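Local coordinates for glycosaminoglycan xylosylkinase (Hydra vulgaris, PDB 5XOM), which probably phosphorylates xylose in the glycosaminoglycan-protein linkage region, as a secretory-pathway kinase of the Fam20 family, at residues 258-271 / 308-322. Numbering follows the deposited sequence.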
ATOM      1  N   PRO A 258     -17.122 -15.642 -12.853  1.00 48.44           N
ATOM      2  CA  PRO A 258     -16.542 -14.412 -13.406  1.00 45.99           C
ATOM      3  C   PRO A 258     -15.898 -14.537 -14.779  1.00 40.30           C
ATOM      4  O   PRO A 258     -15.391 -13.526 -15.277  1.00 44.08           O
ATOM      5  CB  PRO A 258     -15.483 -14.059 -12.351  1.00 41.85           C
ATOM      6  CG  PRO A 258     -15.010 -15.390 -11.875  1.00 43.89           C
ATOM      7  CD  PRO A 258     -16.216 -16.302 -11.897  1.00 41.80           C
ATOM      8  N   ARG A 259     -15.895 -15.716 -15.408  1.00 33.49           N
ATOM      9  CA  ARG A 259     -15.046 -15.910 -16.582  1.00 38.58           C
ATOM     10  C   ARG A 259     -15.456 -15.003 -17.733  1.00 39.88           C
ATOM     11  O   ARG A 259     -14.603 -14.384 -18.376  1.00 38.74           O
ATOM     12  CB  ARG A 259     -15.074 -17.358 -17.054  1.00 31.71           C
ATOM     13  CG  ARG A 259     -14.133 -17.580 -18.221  1.00 40.42           C
ATOM     14  CD  ARG A 259     -12.672 -17.321 -17.832  1.00 44.94           C
ATOM     15  NE  ARG A 259     -12.307 -17.961 -16.575  1.00 42.87           N
ATOM     16  CZ  ARG A 259     -11.895 -19.219 -16.491  1.00 45.82           C
ATOM     17  NH1 ARG A 259     -11.793 -19.977 -17.584  1.00 39.56           N
ATOM     18  NH2 ARG A 259     -11.579 -19.730 -15.303  1.00 44.26           N
ATOM     19  N   LEU A 260     -16.757 -14.926 -18.030  1.00 37.23           N
ATOM     20  CA  LEU A 260     -17.169 -14.182 -19.218  1.00 35.83           C
ATOM     21  C   LEU A 260     -17.018 -12.679 -19.011  1.00 41.84           C
ATOM     22  O   LEU A 260     -16.592 -11.963 -19.923  1.00 41.12           O
ATOM     23  CB  LEU A 260     -18.609 -14.540 -19.600  1.00 35.73           C
ATOM     24  CG  LEU A 260     -19.215 -13.692 -20.720  1.00 39.36           C
ATOM     25  CD1 LEU A 260     -18.584 -14.065 -22.048  1.00 38.60           C
ATOM     26  CD2 LEU A 260     -20.723 -13.913 -20.791  1.00 41.42           C
ATOM     27  N   LEU A 261     -17.315 -12.186 -17.808  1.00 36.49           N
ATOM     28  CA  LEU A 261     -17.072 -10.772 -17.539  1.00 38.31           C
ATOM     29  C   LEU A 261     -15.580 -10.454 -17.545  1.00 36.14           C
ATOM     30  O   LEU A 261     -15.185  -9.340 -17.912  1.00 34.84           O
ATOM     31  CB  LEU A 261     -17.708 -10.363 -16.213  1.00 38.22           C
ATOM     32  CG  LEU A 261     -19.234 -10.316 -16.201  1.00 46.58           C
ATOM     33  CD1 LEU A 261     -19.738  -9.896 -14.826  1.00 40.92           C
ATOM     34  CD2 LEU A 261     -19.738  -9.371 -17.284  1.00 47.64           C
ATOM     35  N   ASP A 262     -14.737 -11.408 -17.141  1.00 33.16           N
ATOM     36  CA  ASP A 262     -13.295 -11.214 -17.275  1.00 33.20           C
ATOM     37  C   ASP A 262     -12.906 -11.036 -18.736  1.00 31.77           C
ATOM     38  O   ASP A 262     -12.126 -10.137 -19.075  1.00 30.11           O
ATOM     39  CB  ASP A 262     -12.530 -12.384 -16.652  1.00 34.19           C
ATOM     40  CG  ASP A 262     -12.408 -12.274 -15.137  1.00 38.29           C
ATOM     41  OD1 ASP A 262     -12.989 -11.335 -14.544  1.00 39.37           O
ATOM     42  OD2 ASP A 262     -11.728 -13.130 -14.537  1.00 37.91           O
ATOM     43  N   LEU A 263     -13.433 -11.888 -19.622  1.00 29.73           N
ATOM     44  CA  LEU A 263     -13.080 -11.761 -21.034  1.00 35.03           C
ATOM     45  C   LEU A 263     -13.599 -10.463 -21.634  1.00 34.34           C
ATOM     46  O   LEU A 263     -12.980  -9.917 -22.555  1.00 31.88           O
ATOM     47  CB  LEU A 263     -13.610 -12.949 -21.839  1.00 35.73           C
ATOM     48  CG  LEU A 263     -13.067 -14.339 -21.500  1.00 36.25           C
ATOM     49  CD1 LEU A 263     -13.708 -15.391 -22.394  1.00 33.99           C
ATOM     50  CD2 LEU A 263     -11.548 -14.382 -21.617  1.00 34.87           C
ATOM     51  N   ILE A 264     -14.709  -9.937 -21.113  1.00 32.40           N
ATOM     52  CA  ILE A 264     -15.204  -8.651 -21.590  1.00 30.21           C
ATOM     53  C   ILE A 264     -14.311  -7.517 -21.089  1.00 39.10           C
ATOM     54  O   ILE A 264     -13.974  -6.598 -21.849  1.00 35.29           O
ATOM     55  CB  ILE A 264     -16.678  -8.471 -21.186  1.00 29.83           C
ATOM     56  CG1 ILE A 264     -17.529  -9.578 -21.826  1.00 32.44           C
ATOM     57  CG2 ILE A 264     -17.179  -7.105 -21.608  1.00 35.74           C
ATOM     58  CD1 ILE A 264     -19.005  -9.571 -21.441  1.00 36.86           C
ATOM     59  N   ASP A 265     -13.911  -7.560 -19.809  1.00 27.23           N
ATOM     60  CA  ASP A 265     -12.886  -6.644 -19.305  1.00 29.03           C
ATOM     61  C   ASP A 265     -11.651  -6.664 -20.194  1.00 35.38           C
ATOM     62  O   ASP A 265     -11.149  -5.616 -20.619  1.00 30.25           O
ATOM     63  CB  ASP A 265     -12.472  -7.018 -17.876  1.00 35.31           C
ATOM     64  CG  ASP A 265     -13.460  -6.554 -16.815  1.00 41.99           C
ATOM     65  OD1 ASP A 265     -14.355  -5.742 -17.124  1.00 35.79           O
ATOM     66  OD2 ASP A 265     -13.308  -6.995 -15.652  1.00 40.78           O
ATOM     67  N   THR A 266     -11.130  -7.865 -20.459  1.00 29.53           N
ATOM     68  CA  THR A 266      -9.881  -7.997 -21.194  1.00 27.35           C
ATOM     69  C   THR A 266     -10.040  -7.598 -22.658  1.00 27.11           C
ATOM     70  O   THR A 266      -9.070  -7.148 -23.281  1.00 28.69           O
ATOM     71  CB  THR A 266      -9.351  -9.426 -21.048  1.00 31.82           C
ATOM     72  OG1 THR A 266      -9.043  -9.672 -19.669  1.00 31.83           O
ATOM     73  CG2 THR A 266      -8.086  -9.647 -21.879  1.00 27.98           C
ATOM     74  N   SER A 267     -11.243  -7.739 -23.223  1.00 29.22           N
ATOM     75  CA  SER A 267     -11.446  -7.279 -24.593  1.00 31.23           C
ATOM     76  C   SER A 267     -11.398  -5.759 -24.675  1.00 28.45           C
ATOM     77  O   SER A 267     -10.914  -5.207 -25.670  1.00 28.05           O
ATOM     78  CB  SER A 267     -12.774  -7.801 -25.142  1.00 33.06           C
ATOM     79  OG  SER A 267     -13.868  -7.069 -24.621  1.00 33.25           O
ATOM     80  N   ILE A 268     -11.864  -5.071 -23.632  1.00 26.78           N
ATOM     81  CA  ILE A 268     -11.736  -3.619 -23.572  1.00 27.75           C
ATOM     82  C   ILE A 268     -10.271  -3.225 -23.446  1.00 33.40           C
ATOM     83  O   ILE A 268      -9.788  -2.320 -24.139  1.00 31.62           O
ATOM     84  CB  ILE A 268     -12.573  -3.063 -22.406  1.00 25.69           C
ATOM     85  CG1 ILE A 268     -14.067  -3.179 -22.717  1.00 28.32           C
ATOM     86  CG2 ILE A 268     -12.186  -1.618 -22.091  1.00 25.23           C
ATOM     87  CD1 ILE A 268     -14.953  -2.943 -21.513  1.00 30.96           C
ATOM     88  N   PHE A 269      -9.540  -3.906 -22.560  1.00 29.78           N
ATOM     89  CA  PHE A 269      -8.121  -3.621 -22.385  1.00 30.61           C
ATOM     90  C   PHE A 269      -7.346  -3.909 -23.667  1.00 25.43           C
ATOM     91  O   PHE A 269      -6.510  -3.104 -24.090  1.00 25.43           O
ATOM     92  CB  PHE A 269      -7.593  -4.443 -21.208  1.00 22.46           C
ATOM     93  CG  PHE A 269      -6.095  -4.409 -21.031  1.00 21.89           C
ATOM     94  CD1 PHE A 269      -5.481  -3.342 -20.389  1.00 22.98           C
ATOM     95  CD2 PHE A 269      -5.308  -5.480 -21.443  1.00 22.00           C
ATOM     96  CE1 PHE A 269      -4.111  -3.315 -20.196  1.00 20.97           C
ATOM     97  CE2 PHE A 269      -3.924  -5.465 -21.247  1.00 23.12           C
ATOM     98  CZ  PHE A 269      -3.329  -4.375 -20.620  1.00 22.86           C
ATOM     99  N   ASP A 270      -7.634  -5.040 -24.315  1.00 24.80           N
ATOM    100  CA  ASP A 270      -6.947  -5.374 -25.559  1.00 27.87           C
ATOM    101  C   ASP A 270      -7.306  -4.411 -26.681  1.00 31.25           C
ATOM    102  O   ASP A 270      -6.464  -4.115 -27.540  1.00 24.96           O
ATOM    103  CB  ASP A 270      -7.266  -6.813 -25.968  1.00 24.47           C
ATOM    104  CG  ASP A 270      -6.440  -7.833 -25.198  1.00 34.36           C
ATOM    105  OD1 ASP A 270      -5.337  -7.472 -24.715  1.00 33.33           O
ATOM    106  OD2 ASP A 270      -6.883  -8.993 -25.075  1.00 32.51           O
ATOM    107  N   PHE A 271      -8.547  -3.927 -26.695  1.00 29.94           N
ATOM    108  CA  PHE A 271      -8.961  -2.971 -27.716  1.00 24.02           C
ATOM    109  C   PHE A 271      -8.222  -1.649 -27.567  1.00 23.43           C
ATOM    110  O   PHE A 271      -7.830  -1.042 -28.572  1.00 26.28           O
ATOM    111  CB  PHE A 271     -10.471  -2.756 -27.661  1.00 29.01           C
ATOM    112  CG  PHE A 271     -10.952  -1.611 -28.514  1.00 30.75           C
ATOM    113  CD1 PHE A 271     -10.935  -1.690 -29.899  1.00 33.68           C
ATOM    114  CD2 PHE A 271     -11.378  -0.435 -27.925  1.00 32.81           C
ATOM    115  CE1 PHE A 271     -11.377  -0.615 -30.678  1.00 30.20           C
ATOM    116  CE2 PHE A 271     -11.808   0.635 -28.699  1.00 33.88           C
ATOM    117  CZ  PHE A 271     -11.809   0.547 -30.067  1.00 32.50           C
ATOM    118  N   GLU A 308      -9.159  -1.531 -34.240  1.00 34.63           N
ATOM    119  CA  GLU A 308      -9.776  -2.787 -34.701  1.00 39.83           C
ATOM    120  C   GLU A 308     -10.921  -3.108 -33.748  1.00 38.11           C
ATOM    121  O   GLU A 308     -10.745  -3.750 -32.704  1.00 34.45           O
ATOM    122  CB  GLU A 308      -8.752  -3.918 -34.772  1.00 43.00           C
ATOM    123  CG  GLU A 308      -7.591  -3.676 -35.737  1.00 57.02           C
ATOM    124  CD  GLU A 308      -7.892  -4.152 -37.151  1.00 63.13           C
ATOM    125  OE1 GLU A 308      -7.003  -4.068 -38.007  1.00 77.39           O
ATOM    126  OE2 GLU A 308      -8.999  -4.640 -37.403  1.00 61.65           O
ATOM    127  N   LYS A 309     -12.121  -2.669 -34.126  1.00 34.19           N
ATOM    128  CA  LYS A 309     -13.299  -2.841 -33.277  1.00 38.76           C
ATOM    129  C   LYS A 309     -13.670  -4.304 -33.085  1.00 37.89           C
ATOM    130  O   LYS A 309     -14.365  -4.623 -32.121  1.00 40.68           O
ATOM    131  CB  LYS A 309     -14.471  -2.056 -33.856  1.00 44.04           C
ATOM    132  CG  LYS A 309     -14.332  -0.547 -33.706  1.00 44.49           C
ATOM    133  CD  LYS A 309     -15.532   0.172 -34.293  1.00 55.12           C
ATOM    134  CE  LYS A 309     -15.396   1.678 -34.145  1.00 59.09           C
ATOM    135  NZ  LYS A 309     -16.515   2.433 -34.793  1.00 60.32           N
ATOM    136  N   SER A 310     -13.221  -5.197 -33.974  1.00 30.59           N
ATOM    137  CA  SER A 310     -13.490  -6.618 -33.775  1.00 34.78           C
ATOM    138  C   SER A 310     -12.929  -7.135 -32.455  1.00 38.76           C
ATOM    139  O   SER A 310     -13.419  -8.146 -31.941  1.00 37.26           O
ATOM    140  CB  SER A 310     -12.917  -7.437 -34.934  1.00 31.05           C
ATOM    141  OG  SER A 310     -11.505  -7.294 -35.013  1.00 35.90           O
ATOM    142  N   ILE A 311     -11.905  -6.477 -31.902  1.00 33.37           N
ATOM    143  CA  ILE A 311     -11.375  -6.894 -30.603  1.00 32.68           C
ATOM    144  C   ILE A 311     -12.443  -6.779 -29.522  1.00 35.85           C
ATOM    145  O   ILE A 311     -12.483  -7.586 -28.583  1.00 32.85           O
ATOM    146  CB  ILE A 311     -10.125  -6.065 -30.253  1.00 29.71           C
ATOM    147  CG1 ILE A 311      -9.067  -6.205 -31.357  1.00 25.69           C
ATOM    148  CG2 ILE A 311      -9.571  -6.484 -28.898  1.00 25.12           C
ATOM    149  CD1 ILE A 311      -7.815  -5.317 -31.148  1.00 25.11           C
ATOM    150  N   LEU A 312     -13.346  -5.802 -29.652  1.00 37.83           N
ATOM    151  CA  LEU A 312     -14.400  -5.570 -28.672  1.00 39.14           C
ATOM    152  C   LEU A 312     -15.579  -6.523 -28.823  1.00 39.45           C
ATOM    153  O   LEU A 312     -16.584  -6.333 -28.134  1.00 40.01           O
ATOM    154  CB  LEU A 312     -14.917  -4.130 -28.780  1.00 32.90           C
ATOM    155  CG  LEU A 312     -14.143  -2.997 -28.120  1.00 39.11           C
ATOM    156  CD1 LEU A 312     -14.818  -1.686 -28.478  1.00 39.16           C
ATOM    157  CD2 LEU A 312     -14.045  -3.181 -26.603  1.00 41.16           C
ATOM    158  N   SER A 313     -15.481  -7.528 -29.696  1.00 40.28           N
ATOM    159  CA  SER A 313     -16.604  -8.429 -29.950  1.00 41.98           C
ATOM    160  C   SER A 313     -17.233  -9.030 -28.696  1.00 44.56           C
ATOM    161  O   SER A 313     -18.473  -9.108 -28.648  1.00 44.02           O
ATOM    162  CB  SER A 313     -16.168  -9.549 -30.901  1.00 44.61           C
ATOM    163  OG  SER A 313     -16.168  -9.103 -32.241  1.00 51.40           O
ATOM    164  N   PRO A 314     -16.483  -9.474 -27.675  1.00 41.11           N
ATOM    165  CA  PRO A 314     -17.160  -9.961 -26.461  1.00 40.04           C
ATOM    166  C   PRO A 314     -18.089  -8.930 -25.848  1.00 44.17           C
ATOM    167  O   PRO A 314     -19.200  -9.280 -25.442  1.00 40.73           O
ATOM    168  CB  PRO A 314     -15.993 -10.305 -25.525  1.00 35.96           C
ATOM    169  CG  PRO A 314     -14.877 -10.632 -26.443  1.00 36.22           C
ATOM    170  CD  PRO A 314     -15.026  -9.686 -27.595  1.00 33.38           C
ATOM    171  N   LEU A 315     -17.683  -7.656 -25.795  1.00 36.69           N
ATOM    172  CA  LEU A 315     -18.576  -6.647 -25.240  1.00 37.60           C
ATOM    173  C   LEU A 315     -19.736  -6.351 -26.182  1.00 40.61           C
ATOM    174  O   LEU A 315     -20.887  -6.264 -25.744  1.00 42.63           O
ATOM    175  CB  LEU A 315     -17.806  -5.361 -24.924  1.00 31.86           C
ATOM    176  CG  LEU A 315     -18.687  -4.193 -24.479  1.00 40.97           C
ATOM    177  CD1 LEU A 315     -19.174  -4.407 -23.056  1.00 38.24           C
ATOM    178  CD2 LEU A 315     -17.917  -2.887 -24.597  1.00 30.33           C
ATOM    179  N   VAL A 316     -19.454  -6.225 -27.480  1.00 38.66           N
ATOM    180  CA  VAL A 316     -20.482  -5.806 -28.432  1.00 40.73           C
ATOM    181  C   VAL A 316     -21.546  -6.886 -28.599  1.00 42.54           C
ATOM    182  O   VAL A 316     -22.741  -6.586 -28.707  1.00 39.84           O
ATOM    183  CB  VAL A 316     -19.835  -5.431 -29.778  1.00 38.04           C
ATOM    184  CG1 VAL A 316     -20.894  -5.204 -30.842  1.00 39.96           C
ATOM    185  CG2 VAL A 316     -18.973  -4.181 -29.618  1.00 35.51           C
ATOM    186  N   GLN A 317     -21.135  -8.155 -28.626  1.00 42.36           N
ATOM    187  CA  GLN A 317     -22.099  -9.226 -28.847  1.00 44.00           C
ATOM    188  C   GLN A 317     -22.800  -9.642 -27.558  1.00 47.09           C
ATOM    189  O   GLN A 317     -23.984  -9.992 -27.586  1.00 52.99           O
ATOM    190  CB  GLN A 317     -21.415 -10.421 -29.516  1.00 41.90           C
ATOM    191  CG  GLN A 317     -21.000 -10.138 -30.964  1.00 43.94           C
ATOM    192  CD  GLN A 317     -20.356 -11.328 -31.644  1.00 52.98           C
ATOM    193  OE1 GLN A 317     -19.886 -12.258 -30.992  1.00 51.80           O
ATOM    194  NE2 GLN A 317     -20.347 -11.319 -32.973  1.00 58.20           N
ATOM    195  N   CYS A 318     -22.101  -9.606 -26.419  1.00 44.63           N
ATOM    196  CA  CYS A 318     -22.698 -10.045 -25.161  1.00 48.32           C
ATOM    197  C   CYS A 318     -23.496  -8.951 -24.461  1.00 47.77           C
ATOM    198  O   CYS A 318     -24.484  -9.257 -23.781  1.00 49.48           O
ATOM    199  CB  CYS A 318     -21.612 -10.558 -24.203  1.00 49.55           C
ATOM    200  SG  CYS A 318     -20.755 -12.073 -24.743  1.00 51.00           S
ATOM    201  N   CYS A 319     -23.102  -7.687 -24.625  1.00 42.58           N
ATOM    202  CA  CYS A 319     -23.725  -6.563 -23.926  1.00 41.99           C
ATOM    203  C   CYS A 319     -23.894  -6.863 -22.439  1.00 47.64           C
ATOM    204  O   CYS A 319     -24.986  -6.773 -21.874  1.00 44.92           O
ATOM    205  CB  CYS A 319     -25.050  -6.170 -24.577  1.00 48.61           C
ATOM    206  SG  CYS A 319     -24.812  -5.174 -26.075  1.00 55.95           S
ATOM    207  N   ARG A 320     -22.802  -7.300 -21.825  1.00 45.08           N
ATOM    208  CA  ARG A 320     -22.691  -7.385 -20.381  1.00 40.09           C
ATOM    209  C   ARG A 320     -21.396  -6.698 -19.978  1.00 46.54           C
ATOM    210  O   ARG A 320     -20.392  -6.773 -20.697  1.00 45.82           O
ATOM    211  CB  ARG A 320     -22.718  -8.842 -19.909  1.00 40.41           C
ATOM    212  CG  ARG A 320     -23.971  -9.595 -20.375  1.00 46.73           C
ATOM    213  CD  ARG A 320     -23.838 -11.101 -20.202  1.00 48.31           C
ATOM    214  NE  ARG A 320     -23.582 -11.475 -18.818  1.00 53.22           N
ATOM    215  CZ  ARG A 320     -24.539 -11.660 -17.912  1.00 65.24           C
ATOM    216  NH1 ARG A 320     -25.813 -11.516 -18.255  1.00 57.58           N
ATOM    217  NH2 ARG A 320     -24.220 -11.993 -16.667  1.00 67.34           N
ATOM    218  N   LEU A 321     -21.418  -6.015 -18.843  1.00 39.07           N
ATOM    219  CA  LEU A 321     -20.252  -5.263 -18.410  1.00 35.40           C
ATOM    220  C   LEU A 321     -20.239  -5.231 -16.898  1.00 40.44           C
ATOM    221  O   LEU A 321     -21.246  -4.883 -16.274  1.00 36.92           O
ATOM    222  CB  LEU A 321     -20.251  -3.836 -18.973  1.00 35.63           C
ATOM    223  CG  LEU A 321     -19.082  -2.935 -18.543  1.00 35.72           C
ATOM    224  CD1 LEU A 321     -17.729  -3.550 -18.897  1.00 36.96           C
ATOM    225  CD2 LEU A 321     -19.212  -1.548 -19.156  1.00 40.48           C
ATOM    226  N   ARG A 322     -19.102  -5.606 -16.321  1.00 39.63           N
ATOM    227  CA  ARG A 322     -18.971  -5.608 -14.873  1.00 42.24           C
ATOM    228  C   ARG A 322     -19.089  -4.196 -14.328  1.00 50.56           C
ATOM    229  O   ARG A 322     -18.541  -3.246 -14.892  1.00 44.24           O
ATOM    230  CB  ARG A 322     -17.640  -6.226 -14.466  1.00 39.01           C
ATOM    231  CG  ARG A 322     -17.283  -6.023 -13.004  1.00 43.94           C
ATOM    232  CD  ARG A 322     -16.088  -6.882 -12.601  1.00 40.06           C
ATOM    233  NE  ARG A 322     -16.377  -8.311 -12.666  1.00 32.75           N
ATOM    234  CZ  ARG A 322     -15.670  -9.174 -13.380  1.00 38.08           C
ATOM    235  NH1 ARG A 322     -14.624  -8.775 -14.103  1.00 34.05           N
ATOM    236  NH2 ARG A 322     -15.994 -10.465 -13.385  1.00 31.21           N
TER
HETATM  237  O   HOH W   1     -16.693  -6.686 -17.704  1.00 33.26           O
HETATM  238  O   HOH W   2      -7.594  -1.375 -31.608  1.00 28.52           O
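Arg322 NH1 is gripped by two carboxylates of the helix that starts at Arg259, in a salt-bridge network: Asp265 OD2 lies 2.7 Å from Arg322 NH1 in a salt bridge whose hydrogen bond is short but strongly bent and weak, and Asp262 OD1 forms a second, 3.1 Å from the same nitrogen, with an N-H...O angle of 145°. One turn of helix apart, the two aspartates can share one guanidinium, although both carboxylate planes are steeply turned against it. Arg322 suits the place because it is long and has several donors; the bend at chi3 carries its head beside the helix, where Leu261 CB lies over one face, offset toward the rim, 3.3 Å from Arg322 NH2. Arg60 forms a salt bridge with Asp262 OD2 and Arg149 one with Asp265 OD2, Thr325 OG1 hydrogen-bonds Asp265 OD1, and Asp391 pairs with Arg322 NH2, so the buried charges are probably well balanced. A water joins Leu261 O, Asp265 OD1 and Arg322 N. All this lies within the C-terminal Fam20 kinase region, of the protein-kinase clan, where helix 259-271 crosses helix 313-318 at 125°, their axes 8.3 Å apart. Between them Ile264 sends CG2 to Leu315 CD1 at 3.7 Å and CD1 toward Cys318, whose sulfur is tied to Cys245. Ser267, small enough to lie against the Pro314 ring, turns OG back to Ile264 O (2.8 Å), satisfying its hydroxyl within its own helix. At the far end Phe271, CG anti to the backbone N (chi1 170°), swings its ring toward the 3-10 turn; Leu312 CD1 sits over the ring centre in a CH-pi contact, 3.7 Å from the centroid, and Val371 of helix 358-382 also touches Phe271. An alanine here is likely to deprive Leu312 of this flat apolar surface and open a gap between the turn and Val371. Ile311 CG2 packs against Asp270 CB and Phe271 CB, on the backbone side of the ring.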